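Local atomic coordinates of proximal thread matrix protein 1 (Mytilus galloprovincialis, PDB entry 4CN9), a protein that binds zinc and collagen, the latter probably through its two von Willebrand factor type A domains, as a matrix protein of the mussel byssus. Residues Phe257-Ser262 with Asn271-Met276. Residues are numbered along the deposited sequence; the frame is centred on the assembly and turned at random.
Sequences FVFDAS and NNYQLM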
# COMPACT_ATOMS: atom_id res chain seq x y z
N PHE A 257 18.13 3.42 -4.91
CA PHE A 257 18.53 2.03 -4.75
C PHE A 257 19.33 1.93 -3.47
O PHE A 257 20.32 2.63 -3.29
CB PHE A 257 19.42 1.56 -5.90
CG PHE A 257 18.71 1.49 -7.22
CD1 PHE A 257 17.78 0.51 -7.46
CD2 PHE A 257 19.01 2.40 -8.22
CE1 PHE A 257 17.13 0.45 -8.69
CE2 PHE A 257 18.38 2.34 -9.45
CZ PHE A 257 17.44 1.36 -9.68
N VAL A 258 18.90 1.05 -2.58
CA VAL A 258 19.61 0.82 -1.34
C VAL A 258 20.01 -0.64 -1.37
O VAL A 258 19.16 -1.52 -1.17
CB VAL A 258 18.70 1.09 -0.13
CG1 VAL A 258 19.45 0.81 1.17
CG2 VAL A 258 18.19 2.54 -0.18
N PHE A 259 21.27 -0.90 -1.69
CA PHE A 259 21.66 -2.28 -1.91
C PHE A 259 22.92 -2.80 -1.21
O PHE A 259 23.85 -2.06 -0.88
CB PHE A 259 21.71 -2.60 -3.40
CG PHE A 259 22.80 -1.93 -4.16
CD1 PHE A 259 24.05 -2.55 -4.30
CD2 PHE A 259 22.57 -0.74 -4.83
CE1 PHE A 259 25.06 -1.94 -5.05
CE2 PHE A 259 23.58 -0.13 -5.58
CZ PHE A 259 24.82 -0.74 -5.69
N ASP A 260 22.87 -4.11 -1.01
CA ASP A 260 23.85 -4.92 -0.34
C ASP A 260 25.16 -4.89 -1.11
O ASP A 260 25.19 -5.15 -2.31
CB ASP A 260 23.27 -6.34 -0.30
CG ASP A 260 24.12 -7.34 0.45
OD1 ASP A 260 25.28 -7.04 0.83
OD2 ASP A 260 23.60 -8.46 0.64
N ALA A 261 26.24 -4.54 -0.41
CA ALA A 261 27.58 -4.53 -1.01
C ALA A 261 28.56 -5.37 -0.20
O ALA A 261 29.77 -5.19 -0.30
CB ALA A 261 28.10 -3.10 -1.16
N SER A 262 28.00 -6.29 0.58
CA SER A 262 28.76 -7.27 1.36
C SER A 262 29.60 -8.22 0.50
O SER A 262 29.26 -8.51 -0.64
CB SER A 262 27.78 -8.11 2.19
OG SER A 262 28.40 -9.30 2.67
N ASN A 271 29.77 -13.73 -10.56
CA ASN A 271 28.90 -12.89 -11.38
C ASN A 271 27.82 -12.14 -10.61
O ASN A 271 27.17 -11.28 -11.17
CB ASN A 271 28.14 -13.73 -12.42
CG ASN A 271 29.04 -14.45 -13.38
OD1 ASN A 271 29.56 -13.86 -14.32
ND2 ASN A 271 29.20 -15.77 -13.16
N ASN A 272 27.59 -12.50 -9.35
CA ASN A 272 26.37 -12.05 -8.67
C ASN A 272 26.25 -10.54 -8.62
O ASN A 272 25.20 -9.96 -8.92
CB ASN A 272 26.28 -12.64 -7.26
CG ASN A 272 25.87 -14.11 -7.27
OD1 ASN A 272 25.35 -14.61 -8.26
ND2 ASN A 272 26.07 -14.79 -6.15
N TYR A 273 27.35 -9.89 -8.25
CA TYR A 273 27.33 -8.46 -8.01
C TYR A 273 27.04 -7.73 -9.32
O TYR A 273 26.27 -6.77 -9.35
CB TYR A 273 28.66 -8.03 -7.41
CG TYR A 273 28.67 -6.67 -6.78
CD1 TYR A 273 27.84 -6.36 -5.71
CD2 TYR A 273 29.52 -5.69 -7.25
CE1 TYR A 273 27.86 -5.09 -5.13
CE2 TYR A 273 29.56 -4.45 -6.69
CZ TYR A 273 28.73 -4.15 -5.64
OH TYR A 273 28.79 -2.88 -5.11
N GLN A 274 27.64 -8.19 -10.42
CA GLN A 274 27.34 -7.57 -11.71
C GLN A 274 25.90 -7.84 -12.15
O GLN A 274 25.28 -7.00 -12.81
CB GLN A 274 28.30 -8.04 -12.79
CG GLN A 274 28.14 -7.27 -14.10
CD GLN A 274 28.45 -5.80 -13.93
OE1 GLN A 274 29.41 -5.44 -13.25
NE2 GLN A 274 27.63 -4.94 -14.52
N LEU A 275 25.38 -9.02 -11.83
CA LEU A 275 23.99 -9.33 -12.17
C LEU A 275 23.05 -8.35 -11.45
O LEU A 275 22.08 -7.86 -12.03
CB LEU A 275 23.67 -10.79 -11.82
CG LEU A 275 24.23 -11.86 -12.76
CD1 LEU A 275 24.00 -13.24 -12.19
CD2 LEU A 275 23.62 -11.75 -14.16
N MET A 276 23.36 -8.06 -10.20
CA MET A 276 22.58 -7.11 -9.42
C MET A 276 22.68 -5.69 -10.00
O MET A 276 21.67 -4.99 -10.13
CB MET A 276 23.03 -7.14 -7.95
CG MET A 276 22.19 -6.29 -7.01
SD MET A 276 22.83 -6.34 -5.31
CE MET A 276 24.45 -5.66 -5.56
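Met276 and Phe259 meet where strand and helix pack in the first beta-alpha-beta unit of the second von Willebrand factor type A domain, a Rossmann-like fold. Strand 253-260 and helix 272-285 run nearly antiparallel here, their short axes 10.8 Å apart, a gap filled by Phe259, Met276 and Tyr273. From CB, Met276 extends through CG with chi1 and chi2 both close to 180°, so that the chain stands extended from the helix. SD then lies 5.1 Å from the centroid of the Phe259 ring, an oblique Met-aromatic contact, and 4.0 Å from Asp260 O. A bend at chi3 (61°) sets CE against two neighbours, 3.4 Å each from Phe259 CD1 and from Asp260 O, which has no hydrogen-bond partner. One turn earlier, the side chains of Tyr273 and Phe259 cross at about a right angle, and Asp260 O lies at the edge of the tyrosine ring, 3.9 Å from CE1. Asp260 OD1 accepts from Ser262 N in an Asx turn, and OD2 from Asp370 N; by sequence, this corner probably corresponds to the first domain's MIDAS motif. Tyr273 OH, in a weak hydrogen bond with Val328 O, sits in the plane of the Phe259 ring, 3.8 Å from CE1.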